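Local coordinates for protein 2-oxoadipate dioxygenase/decarboxylase (Pseudomonas putida, PDB 6W1G) that catalyses the iron(II)-dependent decarboxylation and hydroxylation of 2-oxoadipate to D-2-hydroxyglutarate, a step in D-lysine catabolism, at residues 357-368 with 448-459. Numbering follows the deposited sequence. Where two conformers were deposited one is given.
Sequences AYFRYFATEKGL and ERRSLQACAQAL
Side chains of helix 448-458 reach the backbone of strand 359-363 at F359 and Y361, a worked example of how a helix can serve N-H groups of a strand it packs against. E448, in one of its two conformers, can be followed outward: CB and CG lie against F359 O, CG at 3.1 Å, a buried carbonyl with no hydrogen-bond partner; CD brings the carboxylate to the F359 backbone, OE1 lying at the edge of the Y358 ring while OE2 accepts from F359 N at 3.0 Å, on its anti side but well out of the carboxylate plane. CG stands anti to the backbone N (chi1 179°) and the extended chain carries OE2 that far. A water bridges OE2 to Y361 OH, which also bonds R352. One turn on, S451 OG accepts from Y361 N at 3.0 Å, nearly straight at 163°, and donates to E448 O; an alanine here would probably leave Y361 N without this acceptor. L452 CD2 lies over one face of the Y361 ring, a CH-pi contact. Segment 448-458 and strand 359-363 run 6.6 Å apart at closest approach and 11° from parallel: helix-on-sheet packing against the antiparallel pair 359-363 and 389-393, away from the metal site.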
loop_
_atom_site.group_PDB
_atom_site.type_symbol
_atom_site.label_atom_id
_atom_site.label_comp_id
_atom_site.label_asym_id
_atom_site.label_seq_id
_atom_site.Cartn_x
_atom_site.Cartn_y
_atom_site.Cartn_z
ATOM N N ALA A 357 -8.686 17.185 -2.078
ATOM C CA ALA A 357 -8.134 16.014 -2.717
ATOM C C ALA A 357 -7.323 16.439 -3.922
ATOM O O ALA A 357 -7.502 17.537 -4.444
ATOM C CB ALA A 357 -9.186 15.029 -3.158
ATOM N N TYR A 358 -6.423 15.566 -4.361
ATOM C CA TYR A 358 -5.674 15.772 -5.600
ATOM C C TYR A 358 -6.442 15.158 -6.762
ATOM O O TYR A 358 -7.142 14.158 -6.606
ATOM C CB TYR A 358 -4.284 15.112 -5.501
ATOM C CG TYR A 358 -3.398 15.781 -4.511
ATOM C CD1 TYR A 358 -2.788 16.985 -4.792
ATOM C CD2 TYR A 358 -3.149 15.189 -3.269
ATOM C CE1 TYR A 358 -1.962 17.590 -3.868
ATOM C CE2 TYR A 358 -2.316 15.763 -2.345
ATOM C CZ TYR A 358 -1.726 16.994 -2.642
ATOM O OH TYR A 358 -0.933 17.614 -1.714
ATOM N N PHE A 359 -6.264 15.774 -7.932
ATOM C CA PHE A 359 -6.982 15.413 -9.155
ATOM C C PHE A 359 -6.045 15.251 -10.313
ATOM O O PHE A 359 -4.969 15.824 -10.359
ATOM C CB PHE A 359 -8.049 16.480 -9.469
ATOM C CG PHE A 359 -9.185 16.462 -8.485
ATOM C CD1 PHE A 359 -9.125 17.126 -7.257
ATOM C CD2 PHE A 359 -10.294 15.655 -8.746
ATOM C CE1 PHE A 359 -10.155 16.964 -6.329
ATOM C CE2 PHE A 359 -11.324 15.529 -7.827
ATOM C CZ PHE A 359 -11.250 16.152 -6.630
ATOM N N ARG A 360 -6.490 14.507 -11.307
ATOM C CA ARG A 360 -5.908 14.574 -12.652
ATOM C C ARG A 360 -6.954 15.079 -13.623
ATOM O O ARG A 360 -8.139 14.770 -13.518
ATOM C CB ARG A 360 -5.387 13.186 -13.095
ATOM C CG ARG A 360 -4.246 12.696 -12.249
ATOM C CD ARG A 360 -3.835 11.246 -12.661
ATOM N NE ARG A 360 -3.114 11.265 -13.913
ATOM C CZ ARG A 360 -3.113 10.279 -14.786
ATOM N NH1 ARG A 360 -3.750 9.157 -14.556
ATOM N NH2 ARG A 360 -2.440 10.434 -15.921
ATOM N N TYR A 361 -6.468 15.848 -14.567
ATOM C CA TYR A 361 -7.247 16.545 -15.561
ATOM C C TYR A 361 -6.906 15.995 -16.931
ATOM O O TYR A 361 -5.735 15.754 -17.217
ATOM C CB TYR A 361 -6.922 18.042 -15.512
ATOM C CG TYR A 361 -7.343 18.669 -14.197
ATOM C CD1 TYR A 361 -6.515 18.615 -13.062
ATOM C CD2 TYR A 361 -8.558 19.272 -14.055
ATOM C CE1 TYR A 361 -6.870 19.174 -11.870
ATOM C CE2 TYR A 361 -8.960 19.826 -12.853
ATOM C CZ TYR A 361 -8.123 19.760 -11.757
ATOM O OH TYR A 361 -8.528 20.319 -10.602
ATOM N N PHE A 362 -7.912 15.856 -17.801
ATOM C CA PHE A 362 -7.766 15.242 -19.107
ATOM C C PHE A 362 -8.500 16.039 -20.179
ATOM O O PHE A 362 -9.636 16.458 -19.987
ATOM C CB PHE A 362 -8.328 13.820 -19.085
ATOM C CG PHE A 362 -7.704 12.964 -18.014
ATOM C CD1 PHE A 362 -6.455 12.388 -18.180
ATOM C CD2 PHE A 362 -8.340 12.785 -16.792
ATOM C CE1 PHE A 362 -5.872 11.642 -17.182
ATOM C CE2 PHE A 362 -7.736 12.038 -15.791
ATOM C CZ PHE A 362 -6.521 11.467 -15.981
ATOM N N ALA A 363 -7.864 16.168 -21.346
ATOM C CA ALA A 363 -8.557 16.701 -22.504
ATOM C C ALA A 363 -9.614 15.716 -22.979
ATOM O O ALA A 363 -9.336 14.529 -23.149
ATOM C CB ALA A 363 -7.531 16.918 -23.610
ATOM N N THR A 364 -10.805 16.204 -23.241
ATOM C CA THR A 364 -11.868 15.373 -23.759
ATOM C C THR A 364 -11.860 15.354 -25.282
ATOM O O THR A 364 -11.206 16.143 -25.951
ATOM C CB THR A 364 -13.230 15.859 -23.281
ATOM O OG1 THR A 364 -13.469 17.095 -23.924
ATOM C CG2 THR A 364 -13.302 16.022 -21.775
ATOM N N GLU A 365 -12.637 14.436 -25.840
ATOM C CA GLU A 365 -12.793 14.411 -27.286
ATOM C C GLU A 365 -13.349 15.739 -27.794
ATOM O O GLU A 365 -12.898 16.258 -28.833
ATOM C CB GLU A 365 -13.664 13.251 -27.723
ATOM C CG GLU A 365 -12.997 11.915 -27.530
ATOM C CD GLU A 365 -13.839 10.758 -28.027
ATOM O OE1 GLU A 365 -14.903 11.026 -28.622
ATOM O OE2 GLU A 365 -13.427 9.598 -27.834
ATOM N N LYS A 366 -14.340 16.281 -27.086
ATOM C CA LYS A 366 -14.886 17.584 -27.459
ATOM C C LYS A 366 -13.806 18.661 -27.404
ATOM O O LYS A 366 -13.711 19.513 -28.295
ATOM C CB LYS A 366 -16.050 17.933 -26.531
ATOM C CG LYS A 366 -16.697 19.270 -26.815
ATOM C CD LYS A 366 -17.870 19.528 -25.891
ATOM C CE LYS A 366 -18.481 20.864 -26.121
ATOM N NZ LYS A 366 -19.688 21.053 -25.280
ATOM N N GLY A 367 -13.006 18.673 -26.348
ATOM C CA GLY A 367 -11.956 19.656 -26.260
ATOM C C GLY A 367 -10.953 19.512 -27.372
ATOM O O GLY A 367 -10.523 20.513 -27.947
ATOM N N LEU A 368 -10.528 18.288 -27.654
ATOM C CA LEU A 368 -9.540 18.089 -28.708
ATOM C C LEU A 368 -10.066 18.579 -30.033
ATOM O O LEU A 368 -9.303 19.145 -30.827
ATOM C CB LEU A 368 -9.171 16.593 -28.804
ATOM C CG LEU A 368 -8.369 16.126 -27.592
ATOM C CD1 LEU A 368 -8.292 14.619 -27.531
ATOM C CD2 LEU A 368 -6.961 16.704 -27.550
ATOM N N GLU A 448 -0.697 15.796 -10.221
ATOM C CA GLU A 448 -1.750 16.713 -10.633
ATOM C C GLU A 448 -1.208 17.748 -11.613
ATOM O O GLU A 448 -1.810 17.999 -12.678
ATOM C CB GLU A 448 -2.310 17.361 -9.362
ATOM C CG GLU A 448 -3.394 18.371 -9.562
ATOM C CD GLU A 448 -3.921 18.874 -8.223
ATOM O OE1 GLU A 448 -3.187 19.581 -7.537
ATOM O OE2 GLU A 448 -5.045 18.510 -7.817
ATOM N N ARG A 449 -0.060 18.338 -11.305
ATOM C CA ARG A 449 0.520 19.347 -12.169
ATOM C C ARG A 449 0.861 18.789 -13.538
ATOM O O ARG A 449 0.625 19.456 -14.558
ATOM C CB ARG A 449 1.753 19.933 -11.491
ATOM C CG ARG A 449 2.470 20.986 -12.278
ATOM C CD ARG A 449 3.256 21.978 -11.370
ATOM N NE ARG A 449 3.955 21.381 -10.260
ATOM C CZ ARG A 449 5.270 21.446 -10.050
ATOM N NH1 ARG A 449 6.084 22.091 -10.885
ATOM N NH2 ARG A 449 5.760 20.849 -8.988
ATOM N N ARG A 450 1.464 17.600 -13.592
ATOM C CA ARG A 450 1.789 17.022 -14.896
ATOM C C ARG A 450 0.526 16.829 -15.712
ATOM O O ARG A 450 0.529 17.025 -16.928
ATOM C CB ARG A 450 2.506 15.690 -14.717
ATOM C CG ARG A 450 3.979 15.875 -14.276
ATOM C CD ARG A 450 4.779 14.564 -14.438
ATOM N NE ARG A 450 4.293 13.618 -13.448
ATOM C CZ ARG A 450 4.805 13.434 -12.210
ATOM N NH1 ARG A 450 5.882 14.053 -11.797
ATOM N NH2 ARG A 450 4.224 12.637 -11.404
ATOM N N SER A 451 -0.594 16.435 -15.071
ATOM C CA SER A 451 -1.805 16.232 -15.854
ATOM C C SER A 451 -2.288 17.546 -16.450
ATOM O O SER A 451 -2.747 17.580 -17.607
ATOM C CB SER A 451 -2.927 15.562 -15.034
ATOM O OG SER A 451 -3.598 16.440 -14.151
ATOM N N LEU A 452 -2.203 18.632 -15.691
ATOM C CA LEU A 452 -2.663 19.914 -16.203
ATOM C C LEU A 452 -1.776 20.380 -17.350
ATOM O O LEU A 452 -2.261 20.941 -18.336
ATOM C CB LEU A 452 -2.693 20.936 -15.059
ATOM C CG LEU A 452 -3.857 20.784 -14.109
ATOM C CD1 LEU A 452 -3.544 21.433 -12.787
ATOM C CD2 LEU A 452 -5.115 21.337 -14.709
ATOM N N GLN A 453 -0.480 20.157 -17.240
ATOM C CA GLN A 453 0.431 20.551 -18.319
ATOM C C GLN A 453 0.147 19.754 -19.578
ATOM O O GLN A 453 0.161 20.295 -20.685
ATOM C CB GLN A 453 1.861 20.348 -17.863
ATOM C CG GLN A 453 2.239 21.314 -16.794
ATOM C CD GLN A 453 3.657 21.137 -16.355
ATOM O OE1 GLN A 453 4.290 20.111 -16.636
ATOM N NE2 GLN A 453 4.191 22.134 -15.670
ATOM N N ALA A 454 -0.090 18.458 -19.439
ATOM C CA ALA A 454 -0.395 17.623 -20.592
ATOM C C ALA A 454 -1.715 18.034 -21.224
ATOM O O ALA A 454 -1.861 18.022 -22.457
ATOM C CB ALA A 454 -0.412 16.139 -20.182
ATOM N N CYS A 455 -2.684 18.389 -20.404
ATOM C CA CYS A 455 -3.973 18.810 -20.916
ATOM C C CYS A 455 -3.836 20.112 -21.680
ATOM O O CYS A 455 -4.388 20.262 -22.772
ATOM C CB CYS A 455 -4.894 18.964 -19.729
ATOM S SG CYS A 455 -6.627 19.271 -20.141
ATOM N N ALA A 456 -3.044 21.049 -21.150
ATOM C CA ALA A 456 -2.838 22.303 -21.855
ATOM C C ALA A 456 -2.195 22.079 -23.223
ATOM O O ALA A 456 -2.611 22.665 -24.216
ATOM C CB ALA A 456 -1.989 23.247 -21.017
ATOM N N GLN A 457 -1.187 21.224 -23.292
ATOM C CA GLN A 457 -0.587 20.919 -24.592
ATOM C C GLN A 457 -1.588 20.272 -25.524
ATOM O O GLN A 457 -1.678 20.633 -26.710
ATOM C CB GLN A 457 0.623 20.038 -24.342
ATOM C CG GLN A 457 1.743 20.854 -23.769
ATOM C CD GLN A 457 2.091 22.085 -24.628
ATOM O OE1 GLN A 457 2.282 21.979 -25.842
ATOM N NE2 GLN A 457 2.130 23.255 -23.997
ATOM N N ALA A 458 -2.361 19.311 -25.020
ATOM C CA ALA A 458 -3.310 18.618 -25.884
ATOM C C ALA A 458 -4.363 19.579 -26.421
ATOM O O ALA A 458 -4.819 19.410 -27.550
ATOM C CB ALA A 458 -3.933 17.457 -25.118
ATOM N N LEU A 459 -4.740 20.593 -25.634
ATOM C CA LEU A 459 -5.776 21.532 -26.033
ATOM C C LEU A 459 -5.220 22.767 -26.687
ATOM O O LEU A 459 -5.965 23.709 -26.972
ATOM C CB LEU A 459 -6.614 21.912 -24.824
ATOM C CG LEU A 459 -7.442 20.741 -24.250
ATOM C CD1 LEU A 459 -8.232 21.217 -23.087
ATOM C CD2 LEU A 459 -8.352 20.090 -25.279
HETATM O O HOH W 1 -3.781 15.222 -18.907
HETATM O O HOH W 2 -7.129 20.278 -8.432
#